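Acetylxylan esterase A (Aspergillus awamori, PDB 5X6S) removes acetyl side groups from the backbone of acetylated xylan, a serine-esterase step in the breakdown of plant hemicellulose. Local coordinates at residues P173-W176 against A177-E181; K215-A218 against G219-Y223. All blocks are in the same frame, centred on the assembly; numbering follows the deposited sequence.

Contact 1: P173-W176 against A177-E181; sequences PEHW and ASIAE. With NAG (2-acetamido-2-deoxy-beta-D-glucopyranose), chain C.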
ATOM      1  N   PRO A 173     -22.611  -3.807 -13.242  1.00 26.88           N
ATOM      2  CA  PRO A 173     -21.439  -3.965 -12.375  1.00 27.94           C
ATOM      3  C   PRO A 173     -20.229  -4.403 -13.171  1.00 29.19           C
ATOM      4  O   PRO A 173     -19.134  -3.897 -12.957  1.00 26.72           O
ATOM      5  CB  PRO A 173     -21.853  -5.057 -11.383  1.00 27.95           C
ATOM      6  CG  PRO A 173     -23.368  -5.107 -11.424  1.00 28.93           C
ATOM      7  CD  PRO A 173     -23.856  -4.335 -12.609  1.00 29.43           C
ATOM      8  N   GLU A 174     -20.444  -5.296 -14.144  1.00 28.24           N
ATOM      9  CA  GLU A 174     -19.328  -5.828 -14.940  1.00 30.17           C
ATOM     10  C   GLU A 174     -18.645  -4.764 -15.777  1.00 27.19           C
ATOM     11  O   GLU A 174     -17.418  -4.669 -15.808  1.00 27.52           O
ATOM     12  CB  GLU A 174     -19.780  -7.011 -15.798  1.00 30.70           C
ATOM     13  CG  GLU A 174     -20.030  -8.260 -14.937  1.00 34.36           C
ATOM     14  CD  GLU A 174     -21.349  -8.238 -14.088  1.00 38.44           C
ATOM     15  OE1 GLU A 174     -22.306  -7.437 -14.382  1.00 36.54           O
ATOM     16  OE2 GLU A 174     -21.419  -9.061 -13.132  1.00 37.11           O
ATOM     17  N   HIS A 175     -19.460  -3.960 -16.420  1.00 26.74           N
ATOM     18  CA  HIS A 175     -19.012  -2.930 -17.306  1.00 28.11           C
ATOM     19  C   HIS A 175     -18.353  -1.748 -16.520  1.00 27.22           C
ATOM     20  O   HIS A 175     -17.246  -1.291 -16.890  1.00 26.58           O
ATOM     21  CB  HIS A 175     -20.176  -2.458 -18.181  1.00 27.09           C
ATOM     22  CG  HIS A 175     -19.786  -1.475 -19.232  1.00 28.21           C
ATOM     23  ND1 HIS A 175     -20.709  -0.704 -19.891  1.00 28.60           N
ATOM     24  CD2 HIS A 175     -18.578  -1.122 -19.727  1.00 28.15           C
ATOM     25  CE1 HIS A 175     -20.099   0.077 -20.758  1.00 32.15           C
ATOM     26  NE2 HIS A 175     -18.802  -0.155 -20.676  1.00 31.46           N
ATOM     27  N   TRP A 176     -18.997  -1.286 -15.454  1.00 24.84           N
ATOM     28  CA  TRP A 176     -18.338  -0.296 -14.591  1.00 25.76           C
ATOM     29  C   TRP A 176     -17.033  -0.816 -13.992  1.00 25.17           C
ATOM     30  O   TRP A 176     -16.064  -0.054 -13.882  1.00 25.82           O
ATOM     31  CB  TRP A 176     -19.225   0.195 -13.455  1.00 23.36           C
ATOM     32  CG  TRP A 176     -20.266   1.155 -13.831  1.00 20.70           C
ATOM     33  CD1 TRP A 176     -21.611   1.008 -13.626  1.00 20.02           C
ATOM     34  CD2 TRP A 176     -20.094   2.452 -14.439  1.00 22.11           C
ATOM     35  NE1 TRP A 176     -22.271   2.116 -14.102  1.00 21.26           N
ATOM     36  CE2 TRP A 176     -21.378   3.022 -14.581  1.00 21.55           C
ATOM     37  CE3 TRP A 176     -18.980   3.194 -14.857  1.00 21.41           C
ATOM     38  CZ2 TRP A 176     -21.590   4.279 -15.149  1.00 24.80           C
ATOM     39  CZ3 TRP A 176     -19.184   4.435 -15.426  1.00 21.21           C
ATOM     40  CH2 TRP A 176     -20.477   4.963 -15.578  1.00 22.70           C
ATOM     41  N   ALA A 177     -17.002  -2.091 -13.583  1.00 25.16           N
ATOM     42  CA  ALA A 177     -15.809  -2.679 -12.999  1.00 24.77           C
ATOM     43  C   ALA A 177     -14.688  -2.695 -14.057  1.00 25.99           C
ATOM     44  O   ALA A 177     -13.542  -2.364 -13.738  1.00 25.01           O
ATOM     45  CB  ALA A 177     -16.070  -4.066 -12.481  1.00 24.72           C
ATOM     46  N   SER A 178     -15.023  -3.036 -15.304  1.00 24.80           N
ATOM     47  CA  SER A 178     -14.054  -2.943 -16.424  1.00 26.76           C
ATOM     48  C   SER A 178     -13.495  -1.554 -16.643  1.00 24.71           C
ATOM     49  O   SER A 178     -12.319  -1.401 -16.951  1.00 24.76           O
ATOM     50  CB  SER A 178     -14.671  -3.374 -17.762  1.00 26.21           C
ATOM     51  OG  SER A 178     -14.885  -4.749 -17.660  1.00 30.49           O
ATOM     52  N   ILE A 179     -14.357  -0.564 -16.524  1.00 24.60           N
ATOM     53  CA  ILE A 179     -13.948   0.830 -16.654  1.00 24.68           C
ATOM     54  C   ILE A 179     -12.967   1.181 -15.533  1.00 25.21           C
ATOM     55  O   ILE A 179     -11.953   1.843 -15.803  1.00 23.70           O
ATOM     56  CB  ILE A 179     -15.155   1.779 -16.739  1.00 24.50           C
ATOM     57  CG1 ILE A 179     -15.833   1.573 -18.112  1.00 25.93           C
ATOM     58  CG2 ILE A 179     -14.753   3.240 -16.673  1.00 24.19           C
ATOM     59  CD1 ILE A 179     -17.243   2.095 -18.149  1.00 26.19           C
ATOM     60  N   ALA A 180     -13.241   0.697 -14.321  1.00 23.85           N
ATOM     61  CA  ALA A 180     -12.399   1.027 -13.168  1.00 23.74           C
ATOM     62  C   ALA A 180     -11.053   0.286 -13.273  1.00 24.72           C
ATOM     63  O   ALA A 180      -9.977   0.866 -13.035  1.00 24.80           O
ATOM     64  CB  ALA A 180     -13.128   0.680 -11.868  1.00 23.24           C
ATOM     65  N   GLU A 181     -11.118  -0.985 -13.647  1.00 22.92           N
ATOM     66  CA  GLU A 181      -9.935  -1.812 -13.802  1.00 23.94           C
ATOM     67  C   GLU A 181      -8.991  -1.199 -14.852  1.00 22.26           C
ATOM     68  O   GLU A 181      -7.769  -1.224 -14.680  1.00 21.44           O
ATOM     69  CB  GLU A 181     -10.335  -3.244 -14.155  1.00 24.95           C
ATOM     70  CG  GLU A 181      -9.212  -4.294 -14.041  1.00 30.17           C
ATOM     71  CD  GLU A 181      -8.171  -4.283 -15.209  1.00 32.92           C
ATOM     72  OE1 GLU A 181      -8.511  -3.799 -16.339  1.00 35.03           O
ATOM     73  OE2 GLU A 181      -7.024  -4.778 -14.984  1.00 32.95           O
TER
HETATM   74  C1  NAG C   2     -19.053   5.951 -22.906  1.00 39.50           C
HETATM   75  C2  NAG C   2     -19.600   4.527 -22.744  1.00 38.92           C
HETATM   76  C3  NAG C   2     -18.814   3.514 -23.563  1.00 42.39           C
HETATM   77  C4  NAG C   2     -18.745   3.949 -25.002  1.00 43.26           C
HETATM   78  C5  NAG C   2     -18.215   5.374 -25.089  1.00 43.52           C
HETATM   79  C6  NAG C   2     -18.310   5.849 -26.501  1.00 40.97           C
HETATM   80  C7  NAG C   2     -20.622   3.844 -20.682  1.00 37.04           C
HETATM   81  C8  NAG C   2     -20.443   3.462 -19.247  1.00 35.69           C
HETATM   82  N2  NAG C   2     -19.548   4.072 -21.382  1.00 36.21           N
HETATM   83  O3  NAG C   2     -19.498   2.278 -23.539  1.00 44.34           O
HETATM   84  O4  NAG C   2     -17.952   3.007 -25.725  1.00 48.37           O
HETATM   85  O5  NAG C   2     -18.961   6.286 -24.290  1.00 40.76           O
HETATM   86  O6  NAG C   2     -17.533   7.019 -26.523  1.00 44.12           O
HETATM   87  O7  NAG C   2     -21.723   3.968 -21.153  1.00 39.41           O

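Contact 2: K215-A218 against G219-Y223; sequences KQWA and GVFGY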
ATOM      1  N   LYS A 215     -22.740  -0.316  -8.032  1.00 19.96           N
ATOM      2  CA  LYS A 215     -22.498  -1.337  -9.076  1.00 20.50           C
ATOM      3  C   LYS A 215     -21.012  -1.444  -9.370  1.00 21.10           C
ATOM      4  O   LYS A 215     -20.434  -2.553  -9.303  1.00 22.52           O
ATOM      5  CB  LYS A 215     -23.221  -0.963 -10.360  1.00 21.68           C
ATOM      6  CG  LYS A 215     -24.742  -1.213 -10.378  1.00 23.10           C
ATOM      7  CD  LYS A 215     -25.318  -0.566 -11.604  1.00 24.75           C
ATOM      8  CE  LYS A 215     -26.758  -0.911 -11.862  1.00 24.68           C
ATOM      9  NZ  LYS A 215     -27.181  -0.206 -13.118  1.00 23.44           N
ATOM     10  N   GLN A 216     -20.394  -0.308  -9.687  1.00 20.78           N
ATOM     11  CA  GLN A 216     -18.949  -0.272 -10.019  1.00 20.85           C
ATOM     12  C   GLN A 216     -18.108  -0.987  -8.981  1.00 20.86           C
ATOM     13  O   GLN A 216     -17.375  -1.948  -9.309  1.00 19.40           O
ATOM     14  CB  GLN A 216     -18.479   1.148 -10.180  1.00 20.55           C
ATOM     15  CG  GLN A 216     -16.985   1.254 -10.458  1.00 21.75           C
ATOM     16  CD  GLN A 216     -16.625   2.634 -10.995  1.00 22.00           C
ATOM     17  OE1 GLN A 216     -16.728   3.622 -10.285  1.00 21.46           O
ATOM     18  NE2 GLN A 216     -16.258   2.705 -12.263  1.00 21.67           N
ATOM     19  N   TRP A 217     -18.243  -0.594  -7.709  1.00 20.37           N
ATOM     20  CA  TRP A 217     -17.418  -1.195  -6.677  1.00 20.21           C
ATOM     21  C   TRP A 217     -17.763  -2.623  -6.343  1.00 21.02           C
ATOM     22  O   TRP A 217     -16.867  -3.410  -6.048  1.00 21.03           O
ATOM     23  CB  TRP A 217     -17.303  -0.305  -5.423  1.00 20.85           C
ATOM     24  CG  TRP A 217     -16.707   1.042  -5.764  1.00 20.12           C
ATOM     25  CD1 TRP A 217     -17.311   2.252  -5.654  1.00 19.33           C
ATOM     26  CD2 TRP A 217     -15.427   1.289  -6.363  1.00 18.81           C
ATOM     27  NE1 TRP A 217     -16.472   3.255  -6.112  1.00 18.84           N
ATOM     28  CE2 TRP A 217     -15.307   2.687  -6.537  1.00 18.99           C
ATOM     29  CE3 TRP A 217     -14.363   0.466  -6.757  1.00 21.19           C
ATOM     30  CZ2 TRP A 217     -14.166   3.284  -7.090  1.00 20.03           C
ATOM     31  CZ3 TRP A 217     -13.218   1.064  -7.312  1.00 18.23           C
ATOM     32  CH2 TRP A 217     -13.127   2.436  -7.469  1.00 19.44           C
ATOM     33  N   ALA A 218     -19.048  -2.963  -6.410  1.00 21.61           N
ATOM     34  CA  ALA A 218     -19.491  -4.357  -6.325  1.00 22.86           C
ATOM     35  C   ALA A 218     -18.745  -5.190  -7.392  1.00 21.06           C
ATOM     36  O   ALA A 218     -18.171  -6.195  -7.070  1.00 23.76           O
ATOM     37  CB  ALA A 218     -21.003  -4.456  -6.520  1.00 22.27           C
ATOM     38  N   GLY A 219     -18.750  -4.738  -8.632  1.00 21.70           N
ATOM     39  CA  GLY A 219     -18.074  -5.480  -9.726  1.00 23.17           C
ATOM     40  C   GLY A 219     -16.588  -5.594  -9.412  1.00 24.81           C
ATOM     41  O   GLY A 219     -15.992  -6.692  -9.508  1.00 23.25           O
ATOM     42  N   VAL A 220     -15.983  -4.470  -8.978  1.00 22.77           N
ATOM     43  CA  VAL A 220     -14.539  -4.445  -8.709  1.00 21.58           C
ATOM     44  C   VAL A 220     -14.185  -5.461  -7.618  1.00 22.86           C
ATOM     45  O   VAL A 220     -13.173  -6.209  -7.697  1.00 20.48           O
ATOM     46  CB  VAL A 220     -14.080  -3.002  -8.368  1.00 20.34           C
ATOM     47  CG1 VAL A 220     -12.703  -2.959  -7.745  1.00 21.99           C
ATOM     48  CG2 VAL A 220     -14.100  -2.150  -9.622  1.00 20.92           C
ATOM     49  N   PHE A 221     -15.008  -5.512  -6.567  1.00 23.03           N
ATOM     50  CA  PHE A 221     -14.634  -6.359  -5.436  1.00 21.77           C
ATOM     51  C   PHE A 221     -15.182  -7.794  -5.545  1.00 22.85           C
ATOM     52  O   PHE A 221     -14.919  -8.615  -4.701  1.00 23.96           O
ATOM     53  CB  PHE A 221     -15.067  -5.700  -4.109  1.00 23.09           C
ATOM     54  CG  PHE A 221     -14.198  -4.528  -3.734  1.00 21.57           C
ATOM     55  CD1 PHE A 221     -12.908  -4.744  -3.248  1.00 22.67           C
ATOM     56  CD2 PHE A 221     -14.634  -3.230  -3.947  1.00 21.13           C
ATOM     57  CE1 PHE A 221     -12.089  -3.669  -2.905  1.00 22.01           C
ATOM     58  CE2 PHE A 221     -13.810  -2.160  -3.626  1.00 21.19           C
ATOM     59  CZ  PHE A 221     -12.572  -2.385  -3.099  1.00 19.50           C
ATOM     60  N   GLY A 222     -15.936  -8.079  -6.576  1.00 23.72           N
ATOM     61  CA  GLY A 222     -16.446  -9.460  -6.710  1.00 25.97           C
ATOM     62  C   GLY A 222     -17.710  -9.730  -5.882  1.00 27.51           C
ATOM     63  O   GLY A 222     -18.052 -10.897  -5.662  1.00 26.65           O
ATOM     64  N   TYR A 223     -18.369  -8.652  -5.413  1.00 25.93           N
ATOM     65  CA  TYR A 223     -19.627  -8.738  -4.650  1.00 26.84           C
ATOM     66  C   TYR A 223     -20.788  -8.870  -5.629  1.00 26.18           C
ATOM     67  O   TYR A 223     -20.769  -8.277  -6.689  1.00 26.89           O
ATOM     68  CB  TYR A 223     -19.860  -7.463  -3.825  1.00 24.82           C
ATOM     69  CG  TYR A 223     -18.818  -7.207  -2.759  1.00 24.42           C
ATOM     70  CD1 TYR A 223     -18.226  -8.269  -2.080  1.00 25.26           C
ATOM     71  CD2 TYR A 223     -18.410  -5.884  -2.426  1.00 23.02           C
ATOM     72  CE1 TYR A 223     -17.262  -8.066  -1.102  1.00 25.17           C
ATOM     73  CE2 TYR A 223     -17.460  -5.666  -1.435  1.00 22.96           C
ATOM     74  CZ  TYR A 223     -16.878  -6.727  -0.790  1.00 23.47           C
ATOM     75  OH  TYR A 223     -15.925  -6.542   0.187  1.00 23.44           O
TER

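Contact 1: P173-W176 against A177-E181
Helix 173-182, which runs beside the sugar attached to the protein, joins His175 and Trp176 to Ile179 three to four residues on. The backbone is regular alpha-helix: Ala177 N donates to Pro173 O at 2.9 Å, and the same i to i+4 step repeats from Ser178 N to Glu174 O, Ile179 N to His175 O and Ala180 N to Trp176 O, with N-H...O angles of 147° to 158°.

Ile179 CD1 is the meeting point of the side chains. With CG1 anti to its carbonyl carbon (chi1 -71°), the branch reaches back over the preceding turn, where CD1 lies 3.7 Å from His175 NE2 and 3.9 Å from Trp176 CE3. It comes obliquely to both rings, and the Trp176 and Ile179 side chains run side by side in the same direction. The acetyl methyl of the N-acetylglucosamine, C8, then sits 3.6 Å from Ile179 CD1. The same methyl lies over one face of the indole, 4.0 Å from Trp176 CH2 and displaced toward the rim. Sugar O3 lies near the plane of the imidazole, 3.6 Å from His175 CE1. Ile179 CD1 and the indole thus give the acetyl methyl an apolar surface, with the imidazole edge beside O3.

Two polar ring atoms are tied elsewhere: His175 ND1 to Thr171 OG1, and Trp176 NE1 to Glu212 OE1 of helix 208-221. That helix also packs against Pro173, Ala177 and Ala180 through Lys215, Gln216 and Val220, while the indole rests on the loop residues Ser146 and Cys149.

Contact 2: K215-A218 against G219-Y223
Gly219 N donates to Lys215 O at 2.8 Å, with an N-H...O angle of 166°, and the donor lies nearly in line with the carbonyl bond. Val220 N to Gln216 O and Phe221 N to Trp217 O follow as ordinary i to i+4 bonds. The pattern then changes: Tyr223 N reaches five residues back to Ala218 O at 3.0 Å, with the angle reduced to 138°. Gly222, at a positive phi of 83°, turns the chain out of helix 208-221 in a Schellman motif. A side chain at these backbone angles would press on the preceding carbonyl oxygen, which accounts for glycine here.

The side chains follow the same last turn. Trp217 CG stands anti to its carbonyl carbon, bringing the six-membered ring alongside Val220; CE3 is 3.8 Å from Val220 CB. Val220 CG1 meets the indole in its plane, at the edge. Phe221 CE2 approaches the same indole carbon, Trp217 CE3, at 4.1 Å, while the edge of the phenyl ring faces the backbone, CD2 being 3.1 Å from Trp217 O. Beyond the turn, Tyr223 folds back so that its CB lies 4.2 Å from Ala218 CB, and Phe221 CB sits over one face of the tyrosine ring.

Partners far off in sequence hold the polar ends: Gln216 OE1 accepts from Ala147 N, Trp217 NE1 bonds to Asn126 OD1 on helix 120-131, and Tyr223 OH to Ser248 N. The indole lies against Met194 and Ile196 of strand 193-199 and Leu249 of strand 249-254, whereas Val220 turns to Ala177 and Ala180 of helix 173-182.

Along the chain the two contacts come in series: 173-181 is complete before 215-223 begins, so neither encloses nor crosses the other, and each spans only neighbouring turns of one helix rather than closing a long loop. Strand 193-199 of the central sheet lies between them in sequence. In space the centres of contact 1 and contact 2 are about 8 Å apart. The helices meet where Ala177 CB lies 3.5 Å from Gly219 C, and Gln216 NE2 probably hydrogen-bonds to Trp176 O at 3.2 Å. Contact 1 thus faces the glycan, while contact 2 lies between helix 173-182 and the alpha/beta-hydrolase sheet, touching strands 193-199 and 249-254.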